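P91 (Metagenome, PDB 4ZI5) hydrolyses phosphotriesters as a promiscuous activity of a dienelactone hydrolase-like enzyme with the alpha/beta-hydrolase fold. Local coordinates at residues A[15-20]-A[115-120]; A[27-32]-A[79-84]. All blocks are in the same frame, centred on the assembly; numbering follows the deposited sequence.

Both contacts fasten the antiparallel strands that begin the chain, 15-23 and 26-34, to loops that come later in the sequence. Contact 1 ties the outer strand 15-23 to the loop between helix 100-115 and strand 120-121; contact 2 ties strand 26-34 to the loop that follows strand 71-74. Their centres lie about 14 Å apart, and backbone pairing of R17 with F32 and of V19 with G30 joins them directly. Contact 1 lies at the surface and depends on charged and amide side chains. Contact 2 is partly buried, with C28 and G79 inside, and relies on a backbone hydrogen bond and a single apolar contact between I29 and A81.

Contact 1 (A[15-20]-A[115-120]); sequences TARKVD and TAQPEV
R17 meets E119 in a two-pronged, end-on salt bridge that fastens the outer antiparallel strand of the alpha/beta-hydrolase sheet to the loop after helix 100-115. NH1 of R17 lies 2.8 Å from OE2 of E119 and NH2 of R17 2.9 Å from OE1 of E119, each oxygen approached on its syn side and lying near the guanidinium plane. The two planes are nonetheless twisted by 34°. NH2 of R17 also donates to a lone pair of Q117 OE1, and a water bridges NE of R17 to that same amide oxygen. The straight aliphatic part of R17 carries the guanidinium across to the loop, while W34 makes a cation-pi contact with it. A leucine in place of R17 would probably leave the E119 carboxylate without its charged mate and the Q117 amide less firmly fixed. The loop contains a type I beta turn from Q117 to V120, closed by V120 N to Q117 O. The bend of Q117 at chi2 (-49°) turns its amide so that OE1 meets R17 while NE2 donates to the carbonyl of A113 in helix 100-115. Beside this amide, V19 packs its CG1 3.5 Å from NE2 of Q117.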
loop_
_atom_site.group_PDB
_atom_site.type_symbol
_atom_site.label_atom_id
_atom_site.label_comp_id
_atom_site.label_asym_id
_atom_site.label_seq_id
_atom_site.Cartn_x
_atom_site.Cartn_y
_atom_site.Cartn_z
ATOM N N THR A 15 16.166 2.487 24.769
ATOM C CA THR A 15 15.803 2.474 26.196
ATOM C C THR A 15 14.313 2.627 26.357
ATOM O O THR A 15 13.619 3.108 25.444
ATOM C CB THR A 15 16.527 3.606 26.944
ATOM O OG1 THR A 15 17.913 3.560 26.605
ATOM C CG2 THR A 15 16.411 3.449 28.462
ATOM N N ALA A 16 13.807 2.199 27.514
ATOM C CA ALA A 16 12.388 2.324 27.807
ATOM C C ALA A 16 12.212 2.754 29.252
ATOM O O ALA A 16 13.029 2.407 30.115
ATOM C CB ALA A 16 11.676 1.013 27.553
ATOM N N ARG A 17 11.105 3.428 29.524
ATOM C CA ARG A 17 10.782 3.815 30.893
ATOM C C ARG A 17 9.283 3.828 31.064
ATOM O O ARG A 17 8.539 4.090 30.108
ATOM C CB ARG A 17 11.390 5.180 31.197
ATOM C CG ARG A 17 10.740 6.370 30.491
ATOM C CD ARG A 17 11.464 7.647 30.837
ATOM N NE ARG A 17 10.851 8.867 30.293
ATOM C CZ ARG A 17 11.405 9.684 29.395
ATOM N NH1 ARG A 17 12.581 9.411 28.820
ATOM N NH2 ARG A 17 10.742 10.786 29.041
ATOM N N LYS A 18 8.827 3.583 32.299
ATOM C CA LYS A 18 7.404 3.641 32.591
ATOM C C LYS A 18 6.937 5.083 32.673
ATOM O O LYS A 18 7.700 5.969 33.100
ATOM C CB LYS A 18 7.086 2.894 33.886
ATOM C CG LYS A 18 7.445 1.409 33.828
ATOM C CD LYS A 18 6.712 0.657 32.729
ATOM C CE LYS A 18 7.387 -0.661 32.374
ATOM N NZ LYS A 18 7.878 -1.508 33.490
ATOM N N VAL A 19 5.719 5.327 32.192
ATOM C CA VAL A 19 5.084 6.635 32.294
ATOM C C VAL A 19 3.709 6.463 32.928
ATOM O O VAL A 19 2.835 5.839 32.341
ATOM C CB VAL A 19 4.947 7.312 30.903
ATOM C CG1 VAL A 19 4.196 8.632 30.983
ATOM C CG2 VAL A 19 6.336 7.539 30.300
ATOM N N ASP A 20 3.536 7.062 34.111
ATOM C CA ASP A 20 2.254 7.121 34.808
ATOM C C ASP A 20 1.419 8.264 34.260
ATOM O O ASP A 20 1.913 9.365 34.098
ATOM C CB ASP A 20 2.481 7.363 36.313
ATOM C CG ASP A 20 3.170 6.207 36.982
ATOM O OD1 ASP A 20 2.648 5.077 36.899
ATOM O OD2 ASP A 20 4.244 6.420 37.592
ATOM N N THR A 115 3.001 13.472 24.602
ATOM C CA THR A 115 3.389 14.863 24.346
ATOM C C THR A 115 4.028 15.541 25.577
ATOM O O THR A 115 4.830 16.441 25.437
ATOM C CB THR A 115 2.207 15.714 23.794
ATOM O OG1 THR A 115 1.174 15.827 24.756
ATOM C CG2 THR A 115 1.627 15.090 22.560
ATOM N N ALA A 116 3.705 15.035 26.758
ATOM C CA ALA A 116 4.370 15.416 27.994
ATOM C C ALA A 116 5.860 15.088 28.072
ATOM O O ALA A 116 6.568 15.711 28.865
ATOM C CB ALA A 116 3.669 14.779 29.158
ATOM N N GLN A 117 6.353 14.143 27.268
ATOM C CA GLN A 117 7.736 13.723 27.409
ATOM C C GLN A 117 8.628 14.717 26.699
ATOM O O GLN A 117 8.339 15.078 25.562
ATOM C CB GLN A 117 7.952 12.305 26.891
ATOM C CG GLN A 117 7.013 11.263 27.465
ATOM C CD GLN A 117 6.935 11.324 28.980
ATOM O OE1 GLN A 117 7.967 11.309 29.656
ATOM N NE2 GLN A 117 5.722 11.462 29.516
ATOM N N PRO A 118 9.730 15.162 27.355
ATOM C CA PRO A 118 10.559 16.217 26.731
ATOM C C PRO A 118 11.288 15.859 25.427
ATOM O O PRO A 118 11.705 16.761 24.690
ATOM C CB PRO A 118 11.569 16.588 27.834
ATOM C CG PRO A 118 10.922 16.127 29.098
ATOM C CD PRO A 118 10.176 14.880 28.736
ATOM N N GLU A 119 11.414 14.573 25.137
ATOM C CA GLU A 119 11.985 14.106 23.888
ATOM C C GLU A 119 11.053 14.248 22.679
ATOM O O GLU A 119 11.503 14.047 21.551
ATOM C CB GLU A 119 12.385 12.630 24.004
ATOM C CG GLU A 119 13.424 12.336 25.060
ATOM C CD GLU A 119 12.841 11.982 26.417
ATOM O OE1 GLU A 119 11.636 12.253 26.703
ATOM O OE2 GLU A 119 13.619 11.432 27.225
ATOM N N VAL A 120 9.786 14.575 22.910
ATOM C CA VAL A 120 8.769 14.634 21.853
ATOM C C VAL A 120 8.564 16.058 21.379
ATOM O O VAL A 120 8.295 16.946 22.180
ATOM C CB VAL A 120 7.419 14.063 22.359
ATOM C CG1 VAL A 120 6.293 14.190 21.318
ATOM C CG2 VAL A 120 7.593 12.595 22.724
HETATM O O HOH W 1 8.951 10.179 31.935
#

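Contact 2 (A[27-32]-A[79-84]); sequences RCIGEF and GDAQVF
The amide N of D80 donates to the carbonyl O of R27 at 2.8 Å, a nearly straight bond (165°) that holds the loop after strand 71-74 against strand 26-34, the antiparallel neighbour of 71-74 in the alpha/beta-hydrolase sheet. Next to it, D80 OD1 comes within 3.1 Å of the same R27 oxygen; both are acceptors, so this closeness is not a bond. A water bridges the segments beside this pair, donating to OD1 of D80 and accepting from the backbone N of R27. The aspartate reaches this place because its CG stands beside its own backbone N (chi1 -42°), which brings the carboxylate back to the strand. Further along, CD1 of I29 packs over the backbone of D80, 4.0 Å from its C, and its apolar contact is with CB of A81 at 4.3 Å. On the buried side, C28 SG rests 4.2 Å from CA of G79. At the backbone angles of G79 (phi 95°) a CB would be jammed against the carbonyl oxygen of the residue before, which by itself calls for glycine.

Behind this first shell, G79 O accepts from the backbone N and the NE2 of Q82, one from above and one from below the carbonyl plane, so the oxygen is held on both faces. D76 then ties loop to strand: its OD1 takes the N-H of G79 and its OD2 those of A81, also in the loop, and of I29 in the strand. The loop's place on the strand therefore probably rests on backbone groups more than on side-chain packing.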
loop_
_atom_site.group_PDB
_atom_site.type_symbol
_atom_site.label_atom_id
_atom_site.label_comp_id
_atom_site.label_asym_id
_atom_site.label_seq_id
_atom_site.Cartn_x
_atom_site.Cartn_y
_atom_site.Cartn_z
ATOM N N ARG A 27 -5.900 5.118 36.594
ATOM C CA ARG A 27 -4.455 5.334 36.514
ATOM C C ARG A 27 -3.882 4.392 35.475
ATOM O O ARG A 27 -4.134 3.176 35.523
ATOM C CB ARG A 27 -3.779 5.079 37.844
ATOM C CG ARG A 27 -4.235 6.045 38.926
ATOM C CD ARG A 27 -3.249 6.071 40.088
ATOM N NE ARG A 27 -3.577 7.142 41.002
ATOM C CZ ARG A 27 -3.357 8.442 40.793
ATOM N NH1 ARG A 27 -2.766 8.887 39.702
ATOM N NH2 ARG A 27 -3.726 9.316 41.718
ATOM N N CYS A 28 -3.127 4.957 34.542
ATOM C CA CYS A 28 -2.529 4.213 33.453
ATOM C C CYS A 28 -1.012 4.179 33.586
ATOM O O CYS A 28 -0.387 5.102 34.104
ATOM C CB CYS A 28 -2.941 4.829 32.119
ATOM S SG CYS A 28 -4.733 4.889 31.856
ATOM N N ILE A 29 -0.424 3.080 33.133
ATOM C CA ILE A 29 1.016 2.918 33.148
ATOM C C ILE A 29 1.477 2.501 31.759
ATOM O O ILE A 29 1.439 1.329 31.397
ATOM C CB ILE A 29 1.487 1.889 34.175
ATOM C CG1 ILE A 29 0.727 2.039 35.524
ATOM C CG2 ILE A 29 2.983 2.069 34.372
ATOM C CD1 ILE A 29 0.742 0.773 36.365
ATOM N N GLY A 30 1.886 3.482 30.978
ATOM C CA GLY A 30 2.435 3.207 29.649
ATOM C C GLY A 30 3.943 2.975 29.703
ATOM O O GLY A 30 4.582 3.149 30.746
ATOM N N GLU A 31 4.524 2.617 28.561
ATOM C CA GLU A 31 5.966 2.429 28.446
ATOM C C GLU A 31 6.486 3.225 27.269
ATOM O O GLU A 31 6.022 3.048 26.140
ATOM C CB GLU A 31 6.334 0.926 28.295
ATOM C CG GLU A 31 7.821 0.664 28.442
ATOM C CD GLU A 31 8.154 -0.793 28.361
ATOM O OE1 GLU A 31 8.417 -1.376 29.431
ATOM O OE2 GLU A 31 8.125 -1.356 27.244
ATOM N N PHE A 32 7.442 4.108 27.562
ATOM C CA PHE A 32 7.977 5.089 26.627
ATOM C C PHE A 32 9.345 4.620 26.152
ATOM O O PHE A 32 10.228 4.343 26.969
ATOM C CB PHE A 32 8.100 6.435 27.320
ATOM C CG PHE A 32 8.640 7.524 26.466
ATOM C CD1 PHE A 32 7.863 8.096 25.465
ATOM C CD2 PHE A 32 9.928 8.019 26.683
ATOM C CE1 PHE A 32 8.351 9.119 24.694
ATOM C CE2 PHE A 32 10.433 9.055 25.924
ATOM C CZ PHE A 32 9.638 9.620 24.932
ATOM N N GLY A 79 -5.822 0.535 31.973
ATOM C CA GLY A 79 -5.498 1.039 33.313
ATOM C C GLY A 79 -4.815 -0.024 34.139
ATOM O O GLY A 79 -5.052 -1.219 33.934
ATOM N N ASP A 80 -3.941 0.418 35.043
ATOM C CA ASP A 80 -3.106 -0.457 35.878
ATOM C C ASP A 80 -2.277 -1.482 35.078
ATOM O O ASP A 80 -1.952 -2.566 35.575
ATOM C CB ASP A 80 -3.988 -1.174 36.933
ATOM C CG ASP A 80 -5.024 -0.239 37.562
ATOM O OD1 ASP A 80 -4.799 0.997 37.572
ATOM O OD2 ASP A 80 -6.075 -0.731 38.036
ATOM N N ALA A 81 -1.918 -1.121 33.842
ATOM C CA ALA A 81 -1.244 -2.022 32.908
ATOM C C ALA A 81 -1.901 -3.404 32.775
ATOM O O ALA A 81 -1.207 -4.387 32.539
ATOM C CB ALA A 81 0.233 -2.149 33.265
ATOM N N GLN A 82 -3.232 -3.465 32.873
ATOM C CA GLN A 82 -3.939 -4.741 32.893
ATOM C C GLN A 82 -3.904 -5.428 31.539
ATOM O O GLN A 82 -4.067 -4.787 30.502
ATOM C CB GLN A 82 -5.416 -4.601 33.255
ATOM C CG GLN A 82 -5.727 -4.169 34.676
ATOM C CD GLN A 82 -7.216 -3.867 34.828
ATOM O OE1 GLN A 82 -8.020 -4.792 34.898
ATOM N NE2 GLN A 82 -7.591 -2.580 34.816
ATOM N N VAL A 83 -3.730 -6.742 31.578
ATOM C CA VAL A 83 -3.787 -7.581 30.383
ATOM C C VAL A 83 -4.891 -8.609 30.628
ATOM O O VAL A 83 -4.994 -9.163 31.728
ATOM C CB VAL A 83 -2.419 -8.246 30.104
ATOM C CG1 VAL A 83 -2.507 -9.237 28.944
ATOM C CG2 VAL A 83 -1.384 -7.181 29.800
ATOM N N PHE A 84 -5.716 -8.844 29.613
ATOM C CA PHE A 84 -6.760 -9.872 29.629
ATOM C C PHE A 84 -6.409 -10.966 28.628
ATOM O O PHE A 84 -5.741 -10.702 27.620
ATOM C CB PHE A 84 -8.101 -9.235 29.273
ATOM C CG PHE A 84 -8.481 -8.110 30.185
ATOM C CD1 PHE A 84 -8.927 -8.377 31.479
ATOM C CD2 PHE A 84 -8.354 -6.787 29.785
ATOM C CE1 PHE A 84 -9.260 -7.349 32.340
ATOM C CE2 PHE A 84 -8.695 -5.751 30.640
ATOM C CZ PHE A 84 -9.141 -6.027 31.922
HETATM O O HOH W 2 -6.855 2.849 38.144
#